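Local coordinates for galactofuranose-binding protein YtfQ (Escherichia coli, PDB 2VK2) that binds alpha- and beta-galactofuranose in the periplasm and serves as the solute-binding component of an ABC transporter that imports the sugar, at residues L3-S8 and V59-I64; I162-S167 and E180-A185; F170-G175 and N199-I204; S225-P230 and V245-N250. One frame throughout, in Å; residues are numbered along the deposited sequence. Where two conformers were deposited one is given.

Contact 1 (L3-S8 and V59-I64); sequences LTVGFS and VDAIFI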
loop_
_atom_site.group_PDB
_atom_site.type_symbol
_atom_site.label_atom_id
_atom_site.label_comp_id
_atom_site.label_asym_id
_atom_site.label_seq_id
_atom_site.Cartn_x
_atom_site.Cartn_y
_atom_site.Cartn_z
ATOM N N LEU A 3 3.392 -24.732 13.989
ATOM C CA LEU A 3 2.350 -24.092 13.182
ATOM C C LEU A 3 2.813 -23.922 11.742
ATOM O O LEU A 3 3.963 -23.559 11.492
ATOM C CB LEU A 3 1.975 -22.721 13.752
ATOM C CG LEU A 3 1.226 -22.675 15.086
ATOM C CD1 LEU A 3 0.987 -21.228 15.491
ATOM C CD2 LEU A 3 -0.093 -23.433 15.013
ATOM N N THR A 4 1.909 -24.196 10.803
ATOM C CA THR A 4 2.133 -23.914 9.389
ATOM C C THR A 4 1.103 -22.890 8.924
ATOM O O THR A 4 -0.101 -23.080 9.114
ATOM C CB THR A 4 2.015 -25.181 8.524
ATOM O OG1 THR A 4 3.022 -26.121 8.914
ATOM C CG2 THR A 4 2.190 -24.851 7.046
ATOM N N VAL A 5 1.589 -21.802 8.332
ATOM C CA VAL A 5 0.732 -20.741 7.816
ATOM C C VAL A 5 0.896 -20.652 6.303
ATOM O O VAL A 5 2.014 -20.654 5.791
ATOM C CB VAL A 5 1.080 -19.380 8.459
ATOM C CG1 VAL A 5 0.265 -18.255 7.831
ATOM C CG2 VAL A 5 0.849 -19.436 9.960
ATOM N N GLY A 6 -0.228 -20.598 5.593
ATOM C CA GLY A 6 -0.230 -20.351 4.158
ATOM C C GLY A 6 -0.557 -18.891 3.924
ATOM O O GLY A 6 -1.599 -18.417 4.367
ATOM N N PHE A 7 0.333 -18.180 3.236
ATOM C CA PHE A 7 0.156 -16.758 2.948
ATOM C C PHE A 7 -0.059 -16.582 1.453
ATOM O O PHE A 7 0.837 -16.849 0.652
ATOM C CB PHE A 7 1.390 -15.987 3.439
ATOM C CG PHE A 7 1.395 -14.498 3.130
ATOM C CD1 PHE A 7 0.228 -13.772 2.897
ATOM C CD2 PHE A 7 2.607 -13.813 3.126
ATOM C CE1 PHE A 7 0.282 -12.401 2.633
ATOM C CE2 PHE A 7 2.663 -12.451 2.869
ATOM C CZ PHE A 7 1.500 -11.743 2.623
ATOM N N SER A 8 -1.272 -16.168 1.085
ATOM C CA SER A 8 -1.570 -15.770 -0.282
ATOM C C SER A 8 -1.182 -14.305 -0.450
ATOM O O SER A 8 -1.890 -13.405 0.006
ATOM C CB SER A 8 -3.049 -15.968 -0.615
ATOM O OG SER A 8 -3.319 -15.498 -1.924
ATOM N N VAL A 59 -3.356 -26.470 6.459
ATOM C CA VAL A 59 -2.511 -25.536 7.209
ATOM C C VAL A 59 -3.261 -25.059 8.452
ATOM O O VAL A 59 -4.482 -25.174 8.536
ATOM C CB VAL A 59 -2.082 -24.312 6.357
ATOM C CG1 VAL A 59 -1.313 -24.758 5.123
ATOM C CG2 VAL A 59 -3.287 -23.458 5.974
ATOM N N ASP A 60 -2.522 -24.526 9.419
ATOM C CA ASP A 60 -3.116 -24.076 10.679
ATOM C C ASP A 60 -3.799 -22.723 10.562
ATOM O O ASP A 60 -4.706 -22.416 11.329
ATOM C CB ASP A 60 -2.054 -24.004 11.773
ATOM C CG ASP A 60 -1.458 -25.350 12.079
ATOM O OD1 ASP A 60 -2.152 -26.167 12.715
ATOM O OD2 ASP A 60 -0.311 -25.604 11.667
ATOM N N ALA A 61 -3.347 -21.908 9.619
ATOM C CA ALA A 61 -3.919 -20.587 9.424
ATOM C C ALA A 61 -3.597 -20.122 8.024
ATOM O O ALA A 61 -2.626 -20.579 7.423
ATOM C CB ALA A 61 -3.368 -19.610 10.447
ATOM N N ILE A 62 -4.433 -19.229 7.509
ATOM C CA ILE A 62 -4.231 -18.640 6.194
ATOM C C ILE A 62 -4.154 -17.127 6.334
ATOM O O ILE A 62 -4.991 -16.515 6.993
ATOM C CB ILE A 62 -5.356 -19.051 5.218
ATOM C CG1 ILE A 62 -5.246 -20.551 4.924
ATOM C CG2 ILE A 62 -5.273 -18.252 3.916
ATOM C CD1 ILE A 62 -6.468 -21.150 4.262
ATOM N N PHE A 63 -3.114 -16.543 5.746
ATOM C CA PHE A 63 -2.970 -15.095 5.649
ATOM C C PHE A 63 -3.266 -14.733 4.200
ATOM O O PHE A 63 -2.808 -15.416 3.285
ATOM C CB PHE A 63 -1.537 -14.656 5.976
ATOM C CG PHE A 63 -1.142 -14.755 7.437
ATOM C CD1 PHE A 63 -1.958 -15.332 8.406
ATOM C CD2 PHE A 63 0.107 -14.283 7.825
ATOM C CE1 PHE A 63 -1.539 -15.400 9.733
ATOM C CE2 PHE A 63 0.526 -14.360 9.138
ATOM C CZ PHE A 63 -0.293 -14.915 10.092
ATOM N N ILE A 64 -4.029 -13.668 3.981
ATOM C CA ILE A 64 -4.313 -13.204 2.627
ATOM C C ILE A 64 -4.091 -11.706 2.580
ATOM O O ILE A 64 -4.584 -10.990 3.441
ATOM C CB ILE A 64 -5.780 -13.459 2.207
ATOM C CG1 ILE A 64 -6.155 -14.938 2.332
ATOM C CG2 ILE A 64 -6.020 -12.979 0.775
ATOM C CD1 ILE A 64 -7.649 -15.183 2.205
#
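One face of the F63 ring is covered by V5, whose CG1 stands over its centre, 3.7 Å from the ring centroid and 9° off the normal, a CH-pi contact. CG1 is put there by a first torsion that sets it anti to the V5 backbone N (chi1 175°), while CG2 turns to the small CB of A61. The F7 ring meets the same strand differently: F63 O lies in its plane at the edge, 3.5 Å from F7 CD1, and F63 CB also packs on CD1, the two phenylalanines crossing at about a right angle. V5, F7, A61 and F63 thus make one apolar face, covered in part by F256 and L259 of helix 252-265. The strands are neighbours in the parallel sheet of the N-terminal lobe of a type I periplasmic binding protein, a Rossmann-like alpha/beta fold in which 4-9 and 61-64 run side by side. In the parallel ladder G6 bonds with both its N and its O to the other strand: G6 N gives to A61 O, G6 O takes F63 N at 2.8 Å, and F63 O takes S8 N. G6 has no side chain on the other face, where V59, I62 and I64 pack on helix 44-57. At the start of the pair a side chain, D60, takes the T4 N-H. Its OD2 accepts T4 N through the anti lone pair at 2.8 Å, nearly straight at 169°, and D60 N returns a bond to T4 O, so D60 holds both polar atoms of T4's backbone, one with its side chain and one with its own N, with L3 CD2 lying 3.8 Å from D60 CG.

Contact 2 (I162-S167 and E180-A185); sequences IIRSQS and ESFIKA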
loop_
_atom_site.group_PDB
_atom_site.type_symbol
_atom_site.label_atom_id
_atom_site.label_comp_id
_atom_site.label_asym_id
_atom_site.label_seq_id
_atom_site.Cartn_x
_atom_site.Cartn_y
_atom_site.Cartn_z
ATOM N N ILE A 162 -7.923 18.222 -8.981
ATOM C CA ILE A 162 -7.432 17.006 -9.618
ATOM C C ILE A 162 -7.888 17.027 -11.072
ATOM O O ILE A 162 -9.086 16.968 -11.353
ATOM C CB ILE A 162 -7.945 15.734 -8.913
ATOM C CG1 ILE A 162 -7.463 15.707 -7.460
ATOM C CG2 ILE A 162 -7.466 14.494 -9.645
ATOM C CD1 ILE A 162 -8.071 14.600 -6.635
ATOM N N ILE A 163 -6.932 17.135 -11.991
ATOM C CA ILE A 163 -7.232 17.267 -13.422
ATOM C C ILE A 163 -7.056 15.961 -14.206
ATOM O O ILE A 163 -7.592 15.824 -15.309
ATOM C CB ILE A 163 -6.396 18.396 -14.082
ATOM C CG1 ILE A 163 -4.889 18.160 -13.923
ATOM C CG2 ILE A 163 -6.775 19.746 -13.488
ATOM C CD1 ILE A 163 -4.052 18.989 -14.875
ATOM N N ARG A 164 -6.302 15.021 -13.642
ATOM C CA ARG A 164 -6.074 13.711 -14.247
ATOM C C ARG A 164 -6.047 12.679 -13.139
ATOM O O ARG A 164 -5.513 12.940 -12.063
ATOM C CB ARG A 164 -4.720 13.660 -14.959
ATOM C CG ARG A 164 -4.537 14.633 -16.105
ATOM C CD ARG A 164 -5.204 14.147 -17.366
ATOM N NE ARG A 164 -5.350 15.231 -18.328
ATOM C CZ ARG A 164 -5.983 15.121 -19.491
ATOM N NH1 ARG A 164 -6.512 13.963 -19.868
ATOM N NH2 ARG A 164 -6.076 16.173 -20.290
ATOM N N SER A 165 -6.617 11.505 -13.397
ATOM C CA SER A 165 -6.551 10.409 -12.441
ATOM C C SER A 165 -6.703 9.080 -13.161
ATOM O O SER A 165 -7.721 8.829 -13.800
ATOM C CB SER A 165 -7.627 10.564 -11.369
ATOM O OG SER A 165 -7.493 9.554 -10.385
ATOM N N GLN A 166 -5.676 8.240 -13.071
ATOM C CA GLN A 166 -5.674 6.919 -13.693
ATOM C C GLN A 166 -4.860 5.982 -12.817
ATOM O O GLN A 166 -3.978 6.424 -12.081
ATOM C CB GLN A 166 -5.032 6.969 -15.084
ATOM C CG GLN A 166 -5.805 7.749 -16.140
ATOM C CD GLN A 166 -7.023 7.004 -16.644
ATOM O OE1 GLN A 166 -8.155 7.317 -16.272
ATOM N NE2 GLN A 166 -6.797 6.007 -17.491
ATOM N N SER A 167 -5.144 4.688 -12.909
ATOM C CA SER A 167 -4.376 3.696 -12.170
ATOM C C SER A 167 -2.995 3.506 -12.788
ATOM O O SER A 167 -2.858 3.390 -14.007
ATOM C CB SER A 167 -5.106 2.353 -12.134
ATOM O OG SER A 167 -4.325 1.382 -11.458
ATOM N N GLU A 180 3.842 9.986 -18.070
ATOM C CA GLU A 180 4.214 10.451 -19.412
ATOM C C GLU A 180 2.986 10.909 -20.197
ATOM O O GLU A 180 3.014 11.955 -20.847
ATOM C CB GLU A 180 4.942 9.355 -20.194
ATOM C CG GLU A 180 6.383 9.120 -19.756
ATOM C CD GLU A 180 6.990 7.850 -20.342
ATOM O OE1 GLU A 180 6.237 6.987 -20.843
ATOM O OE2 GLU A 180 8.231 7.711 -20.298
ATOM N N SER A 181 1.907 10.130 -20.127
ATOM C CA SER A 181 0.663 10.480 -20.814
ATOM C C SER A 181 0.033 11.747 -20.230
ATOM O O SER A 181 -0.497 12.573 -20.972
ATOM C CB SER A 181 -0.337 9.318 -20.773
ATOM O OG SER A 181 -0.957 9.200 -19.507
ATOM N N PHE A 182 0.090 11.895 -18.906
ATOM C CA PHE A 182 -0.419 13.100 -18.247
ATOM C C PHE A 182 0.366 14.341 -18.671
ATOM O O PHE A 182 -0.220 15.385 -18.952
ATOM C CB PHE A 182 -0.356 12.976 -16.718
ATOM C CG PHE A 182 -1.327 11.979 -16.116
ATOM C CD1 PHE A 182 -2.391 11.442 -16.841
ATOM C CD2 PHE A 182 -1.188 11.617 -14.785
ATOM C CE1 PHE A 182 -3.269 10.541 -16.247
ATOM C CE2 PHE A 182 -2.069 10.729 -14.189
ATOM C CZ PHE A 182 -3.104 10.189 -14.920
ATOM N N ILE A 183 1.691 14.220 -18.703
ATOM C CA ILE A 183 2.564 15.326 -19.101
ATOM C C ILE A 183 2.255 15.783 -20.528
ATOM O O ILE A 183 2.114 16.980 -20.783
ATOM C CB ILE A 183 4.054 14.930 -18.973
ATOM C CG1 ILE A 183 4.449 14.832 -17.496
ATOM C CG2 ILE A 183 4.954 15.941 -19.679
ATOM C CD1 ILE A 183 5.790 14.172 -17.262
ATOM N N LYS A 184 2.130 14.827 -21.444
ATOM C CA LYS A 184 1.810 15.130 -22.842
ATOM C C LYS A 184 0.414 15.738 -23.013
ATOM O O LYS A 184 0.188 16.525 -23.936
ATOM C CB LYS A 184 1.940 13.874 -23.706
ATOM C CG LYS A 184 3.372 13.401 -23.886
ATOM C CD LYS A 184 3.429 12.076 -24.622
ATOM C CE LYS A 184 4.828 11.482 -24.592
ATOM N NZ LYS A 184 4.861 10.113 -25.175
ATOM N N ALA A 185 -0.510 15.372 -22.128
ATOM C CA ALA A 185 -1.878 15.894 -22.162
ATOM C C ALA A 185 -2.021 17.261 -21.481
ATOM O O ALA A 185 -3.083 17.881 -21.566
ATOM C CB ALA A 185 -2.836 14.892 -21.523
#
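F182 lays one face of its ring under R164 CB, the tight centre of a strand-helix packing in the C-terminal lobe's alpha/beta fold, where edge strand 160-167 is followed by helix 172-185, running back at 154° to it. CB sits over the middle of the ring, 3.6 Å from its centroid and 10° off the normal, a CH-pi contact made with the aliphatic root of an arginine. At the ring's rim, Q166 N comes in the ring plane 3.7 Å from CZ, and Q166 CB packs on the same atom. A flat, apolar phenylalanine suits this buried place, its ring reaching V132 and L134 of the adjoining strand; an alanine here would probably leave a gap beneath R164 CB and deprive the aliphatic part of Q166 of its support. Toward solvent the contact thins. R164 bends at chi2 (-79°) and carries its charged end past the ring to the C-terminal part of the helix, where E186 pairs with NE in a salt bridge. The exposed A185, small enough to fit beneath a flat group, sets its CB over the centre of the guanidinium face, 3.8 Å from R164 CZ.

Contact 3 (F170-G175 and N199-I204); sequences FTRSKG and NDDMVI. With GZL (beta-D-galactofuranose), chain B.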
loop_
_atom_site.group_PDB
_atom_site.type_symbol
_atom_site.label_atom_id
_atom_site.label_comp_id
_atom_site.label_asym_id
_atom_site.label_seq_id
_atom_site.Cartn_x
_atom_site.Cartn_y
_atom_site.Cartn_z
ATOM N N PHE A 170 0.174 0.364 -9.069
ATOM C CA PHE A 170 1.137 0.321 -7.961
ATOM C C PHE A 170 2.589 -0.002 -8.386
ATOM O O PHE A 170 3.412 -0.349 -7.539
ATOM C CB PHE A 170 0.678 -0.670 -6.863
ATOM C CG PHE A 170 -0.334 -0.111 -5.881
ATOM C CD1 PHE A 170 -0.167 1.145 -5.305
ATOM C CD2 PHE A 170 -1.418 -0.884 -5.474
ATOM C CE1 PHE A 170 -1.076 1.629 -4.377
ATOM C CE2 PHE A 170 -2.336 -0.396 -4.550
ATOM C CZ PHE A 170 -2.155 0.858 -3.995
ATOM N N THR A 171 2.910 0.132 -9.674
ATOM C CA THR A 171 4.267 -0.163 -10.152
ATOM C C THR A 171 5.001 1.078 -10.645
ATOM O O THR A 171 4.397 2.049 -11.096
ATOM C CB THR A 171 4.287 -1.203 -11.294
ATOM O OG1 THR A 171 3.722 -0.638 -12.481
ATOM C CG2 THR A 171 3.522 -2.457 -10.907
ATOM N N ARG A 172 6.324 1.016 -10.565
ATOM C CA ARG A 172 7.185 2.077 -11.070
ATOM C C ARG A 172 7.033 2.244 -12.582
ATOM O O ARG A 172 6.900 3.367 -13.076
ATOM C CB ARG A 172 8.644 1.776 -10.705
ATOM C CG ARG A 172 9.584 2.955 -10.844
ATOM C CD ARG A 172 10.967 2.637 -10.291
ATOM N NE ARG A 172 10.971 2.449 -8.837
ATOM C CZ ARG A 172 12.072 2.368 -8.087
ATOM N NH1 ARG A 172 13.279 2.461 -8.637
ATOM N NH2 ARG A 172 11.971 2.202 -6.776
ATOM N N SER A 173 7.026 1.126 -13.306
ATOM C CA SER A 173 6.969 1.166 -14.767
ATOM C C SER A 173 5.653 1.755 -15.277
ATOM O O SER A 173 5.659 2.605 -16.168
ATOM C CB SER A 173 7.202 -0.226 -15.363
ATOM O OG SER A 173 6.246 -1.159 -14.894
ATOM N N LYS A 174 4.532 1.320 -14.711
ATOM C CA LYS A 174 3.232 1.833 -15.145
ATOM C C LYS A 174 3.007 3.264 -14.649
ATOM O O LYS A 174 2.410 4.079 -15.354
ATOM C CB LYS A 174 2.101 0.907 -14.694
ATOM C CG LYS A 174 0.720 1.276 -15.234
ATOM C CD LYS A 174 0.583 0.997 -16.724
ATOM C CE LYS A 174 -0.797 1.388 -17.230
ATOM N NZ LYS A 174 -1.889 0.653 -16.538
ATOM N N GLY A 175 3.492 3.572 -13.448
ATOM C CA GLY A 175 3.471 4.943 -12.944
ATOM C C GLY A 175 4.166 5.908 -13.892
ATOM O O GLY A 175 3.653 6.992 -14.175
ATOM N N ASN A 199 1.161 4.990 -4.212
ATOM C CA ASN A 199 2.387 4.494 -3.597
ATOM C C ASN A 199 3.627 5.209 -4.114
ATOM O O ASN A 199 3.597 5.846 -5.168
ATOM C CB ASN A 199 2.514 2.954 -3.670
ATOM C CG ASN A 199 2.954 2.425 -5.033
ATOM O OD1 ASN A 199 2.927 3.121 -6.040
ATOM N ND2 ASN A 199 3.330 1.150 -5.062
ATOM N N ASP A 200 4.703 5.117 -3.338
ATOM C CA ASP A 200 5.984 5.723 -3.702
ATOM C C ASP A 200 6.492 5.239 -5.053
ATOM O O ASP A 200 6.990 6.033 -5.843
ATOM C CB ASP A 200 7.071 5.395 -2.671
ATOM C CG ASP A 200 6.867 6.074 -1.327
ATOM O OD1 ASP A 200 6.196 7.126 -1.221
ATOM O OD2 ASP A 200 7.423 5.538 -0.356
ATOM N N ASP A 201 6.390 3.936 -5.309
ATOM C CA ASP A 201 6.941 3.361 -6.540
ATOM C C ASP A 201 6.381 4.034 -7.790
ATOM O O ASP A 201 7.137 4.386 -8.692
ATOM C CB ASP A 201 6.715 1.845 -6.604
ATOM C CG ASP A 201 7.737 1.063 -5.793
ATOM O OD1 ASP A 201 8.180 1.557 -4.736
ATOM O OD2 ASP A 201 8.095 -0.055 -6.215
ATOM N N MET A 202 5.066 4.231 -7.836
ATOM C CA MET A 202 4.452 4.929 -8.968
ATOM C C MET A 202 4.999 6.349 -9.113
ATOM O O MET A 202 5.245 6.801 -10.229
ATOM C CB MET A 202 2.929 4.967 -8.841
ATOM C CG MET A 202 2.264 3.642 -9.170
ATOM S SD MET A 202 0.466 3.724 -9.181
ATOM C CE MET A 202 0.133 4.307 -7.519
ATOM N N VAL A 203 5.202 7.034 -7.989
ATOM C CA VAL A 203 5.723 8.403 -8.025
ATOM C C VAL A 203 7.205 8.438 -8.421
ATOM O O VAL A 203 7.662 9.412 -9.017
ATOM C CB VAL A 203 5.488 9.155 -6.682
ATOM C CG1 VAL A 203 6.789 9.354 -5.912
ATOM C CG2 VAL A 203 4.825 10.499 -6.943
ATOM N N ILE A 204 7.949 7.381 -8.108
ATOM C CA ILE A 204 9.350 7.283 -8.523
ATOM C C ILE A 204 9.432 7.133 -10.046
ATOM O O ILE A 204 10.300 7.730 -10.687
ATOM C CB ILE A 204 10.075 6.135 -7.787
ATOM C CG1 ILE A 204 10.234 6.493 -6.306
ATOM C CG2 ILE A 204 11.444 5.880 -8.400
ATOM C CD1 ILE A 204 10.551 5.326 -5.411
HETATM C C6 GZL B . -0.529 -1.219 1.246
HETATM C C5 GZL B . -0.756 -1.798 0.050
HETATM C C4 GZL B . -0.106 -1.348 -1.246
HETATM C C3 GZL B . 1.099 -0.448 -1.247
HETATM C C2 GZL B . 2.011 -0.907 -2.093
HETATM O O6 GZL B . -1.145 -1.642 2.354
HETATM O O5 GZL B . -1.672 -2.769 -0.041
HETATM O O4 GZL B . 0.340 -2.486 -1.996
HETATM O O3 GZL B . 1.158 0.683 -0.553
HETATM C C1 GZL B . 1.585 -2.217 -2.650
HETATM O O2 GZL B . 3.180 -0.361 -2.433
HETATM O O1 GZL B . 1.393 -2.157 -4.060
HETATM O O HOH W 1 7.385 -1.042 -8.852
#
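F170 and N199 meet with ring and amide planes 58° apart, N199 OD1 lying in the ring plane at its edge and N199 CG 3.4 Å from F170 CD1. The amide is used at both ends. ND2 gives one hydrogen to F170 O at 2.9 Å, from above the carbonyl plane, and another to O2 of the galactofuranose at 3.0 Å, almost straight at 174°. OD1 accepts M202 N, so N199 is also the N-cap of helix 200-212; its CG lies between backbone N and carbonyl carbon (chi1 78°), which folds the amide back over that first turn. An asparagine, with donor and acceptor on one short arm, suits all three tasks, and the bonds fix its rotation. M202 runs alongside the loop, with SD 3.4 Å from F170 N and CE near F170 CD1. G175 suits the closest backbone approach, since a CB would clash with M202 O. Farther out, I204 CG2 packs over one guanidinium face of R172, 3.5 Å from NE, while the charge itself pairs with D231. The sugar's C4 lies over one face of F170, offset toward the rim. An aromatic ring laid against the sugar is characteristic of periplasmic sugar-binding proteins; here a helix-capping asparagine adds a bond to a hydroxyl in the cleft between the lobes.

Contact 4 (S225-P230 and V245-N250); sequences SIDGVP and VELTPN. With GZL (beta-D-galactofuranose), chain B.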
loop_
_atom_site.group_PDB
_atom_site.type_symbol
_atom_site.label_atom_id
_atom_site.label_comp_id
_atom_site.label_asym_id
_atom_site.label_seq_id
_atom_site.Cartn_x
_atom_site.Cartn_y
_atom_site.Cartn_z
ATOM N N SER A 225 3.301 10.916 -1.936
ATOM C CA SER A 225 3.070 9.488 -2.125
ATOM C C SER A 225 3.106 8.752 -0.793
ATOM O O SER A 225 3.274 9.368 0.255
ATOM C CB SER A 225 4.088 8.915 -3.115
ATOM O OG SER A 225 5.417 9.167 -2.696
ATOM N N ILE A 226 2.904 7.439 -0.835
ATOM C CA ILE A 226 2.764 6.647 0.378
ATOM C C ILE A 226 3.603 5.378 0.296
ATOM O O ILE A 226 3.650 4.733 -0.746
ATOM C CB ILE A 226 1.277 6.277 0.605
ATOM C CG1 ILE A 226 0.434 7.544 0.814
ATOM C CG2 ILE A 226 1.117 5.340 1.800
ATOM C CD1 ILE A 226 -1.037 7.366 0.516
ATOM N N ASP A 227 4.279 5.078 1.408
ATOM C CA ASP A 227 4.913 3.778 1.733
ATOM C C ASP A 227 6.171 3.992 2.567
ATOM O O ASP A 227 6.408 3.268 3.529
ATOM C CB ASP A 227 5.299 2.926 0.515
ATOM C CG ASP A 227 4.150 2.098 -0.027
ATOM O OD1 ASP A 227 3.093 1.979 0.632
ATOM O OD2 ASP A 227 4.331 1.559 -1.130
ATOM N N GLY A 228 6.979 4.976 2.183
ATOM C CA GLY A 228 8.277 5.187 2.808
ATOM C C GLY A 228 9.281 4.127 2.402
ATOM O O GLY A 228 9.989 3.589 3.251
ATOM N N VAL A 229 9.351 3.821 1.108
ATOM C CA VAL A 229 10.381 2.912 0.610
ATOM C C VAL A 229 11.710 3.671 0.558
ATOM O O VAL A 229 11.718 4.899 0.414
ATOM C CB VAL A 229 10.036 2.313 -0.778
ATOM C CG1 VAL A 229 8.701 1.584 -0.724
ATOM C CG2 VAL A 229 10.014 3.383 -1.857
ATOM N N PRO A 230 12.838 2.950 0.697
ATOM C CA PRO A 230 14.145 3.615 0.673
ATOM C C PRO A 230 14.318 4.615 -0.470
ATOM O O PRO A 230 14.848 5.707 -0.253
ATOM C CB PRO A 230 15.124 2.450 0.513
ATOM C CG PRO A 230 14.447 1.305 1.155
ATOM C CD PRO A 230 12.973 1.496 0.908
ATOM N N VAL A 245 4.227 9.225 3.209
ATOM C CA VAL A 245 3.706 8.662 4.445
ATOM C C VAL A 245 4.261 7.254 4.629
ATOM O O VAL A 245 4.123 6.407 3.749
ATOM C CB VAL A 245 2.166 8.615 4.426
ATOM C CG1 VAL A 245 1.638 7.933 5.678
ATOM C CG2 VAL A 245 1.598 10.022 4.308
ATOM N N GLU A 246 4.882 7.008 5.778
ATOM C CA GLU A 246 5.445 5.698 6.080
ATOM C C GLU A 246 4.358 4.656 6.321
ATOM O O GLU A 246 3.384 4.918 7.025
ATOM C CB GLU A 246 6.331 5.781 7.321
ATOM C CG GLU A 246 7.018 4.479 7.681
ATOM C CD GLU A 246 7.641 4.515 9.060
ATOM O OE1 GLU A 246 8.869 4.701 9.147
ATOM O OE2 GLU A 246 6.902 4.359 10.056
ATOM N N LEU A 247 4.560 3.472 5.747
ATOM C CA LEU A 247 3.725 2.302 5.987
ATOM C C LEU A 247 4.638 1.170 6.431
ATOM O O LEU A 247 5.549 0.789 5.698
ATOM C CB LEU A 247 3.006 1.901 4.702
ATOM C CG LEU A 247 2.180 0.610 4.747
ATOM C CD1 LEU A 247 0.974 0.776 5.658
ATOM C CD2 LEU A 247 1.756 0.220 3.350
ATOM N N THR A 248 4.409 0.622 7.621
ATOM C CA THR A 248 5.263 -0.467 8.092
ATOM C C THR A 248 5.153 -1.680 7.169
ATOM O O THR A 248 4.052 -2.077 6.802
ATOM C CB THR A 248 4.954 -0.897 9.539
ATOM O OG1 THR A 248 5.868 -1.931 9.922
ATOM C CG2 THR A 248 3.525 -1.408 9.682
ATOM N N PRO A 249 6.298 -2.252 6.752
ATOM C CA PRO A 249 6.233 -3.541 6.069
ATOM C C PRO A 249 5.839 -4.699 6.987
ATOM O O PRO A 249 5.496 -5.768 6.490
ATOM C CB PRO A 249 7.665 -3.742 5.547
ATOM C CG PRO A 249 8.312 -2.410 5.641
ATOM C CD PRO A 249 7.677 -1.741 6.805
ATOM N N ASN A 250 5.883 -4.495 8.303
ATOM C CA ASN A 250 5.588 -5.566 9.249
ATOM C C ASN A 250 4.092 -5.717 9.513
ATOM O O ASN A 250 3.586 -5.413 10.598
ATOM C CB ASN A 250 6.354 -5.366 10.557
ATOM C CG ASN A 250 6.343 -6.607 11.429
ATOM O OD1 ASN A 250 5.784 -7.641 11.053
ATOM N ND2 ASN A 250 6.958 -6.513 12.601
HETATM C C6 GZL B . -0.529 -1.219 1.246
HETATM C C5 GZL B . -0.756 -1.798 0.050
HETATM C C4 GZL B . -0.106 -1.348 -1.246
HETATM C C3 GZL B . 1.099 -0.448 -1.247
HETATM C C2 GZL B . 2.011 -0.907 -2.093
HETATM O O6 GZL B . -1.145 -1.642 2.354
HETATM O O5 GZL B . -1.672 -2.769 -0.041
HETATM O O4 GZL B . 0.340 -2.486 -1.996
HETATM O O3 GZL B . 1.158 0.683 -0.553
HETATM C C1 GZL B . 1.585 -2.217 -2.650
HETATM O O2 GZL B . 3.180 -0.361 -2.433
HETATM O O1 GZL B . 1.393 -2.157 -4.060
#
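S225 opens the contact by taking V245 N on its backbone O at 3.1 Å, a rung between neighbouring parallel strands, 222-225 and 243-246, of the C-terminal lobe's Rossmann-like sheet. The chain turns a corner at I226, whose side chain lies beside that of V245 and points the same way, CG1 4.1 Å from V245 CB; two branched aliphatics suit this buried face. D227 follows at the end of the ladder. Its N gives to V245 O at 2.7 Å, and its O takes L247 N from well above the carbonyl plane. With the strand holding its backbone, the carboxylate faces the bound galactofuranose and receives two hydroxyls, O3 on OD1 and O2 on OD2, both at 2.6 Å. A short acid suits this fork, and a leucine in its place would probably leave both hydroxyls without their acceptor. G228 has a positive phi (73°), which favours glycine, and a CB would be tight against E246 CA. L247 lies alongside D227; the first torsion sets its CG anti to N (chi1 175°), and CD2 ends 3.5 Å from D227 OD1 and 3.4 Å from C6 of the sugar.

How the contacts relate
From the N terminus, contact 1 closes the first loop, joining strands 4-9 and 61-64 through an intervening strand and two helices in the N-terminal lobe. The other contacts lie in series after it. Contact 2 turns strand 160-167 back on helix 172-185, and contact 3 opens on that same helix before contact 2 closes, so the two cross and tie it to helix 200-212. Contact 4 follows, closing the loop through helix 230-237 and joining the ends of neighbouring strands 222-225 and 243-246. Contacts 3 and 4 touch through D200, hydrogen-bonded to S225 and I226, and both reach the sugar between the lobes. Contact 1 stands about 40 Å from contact 2, centre to centre.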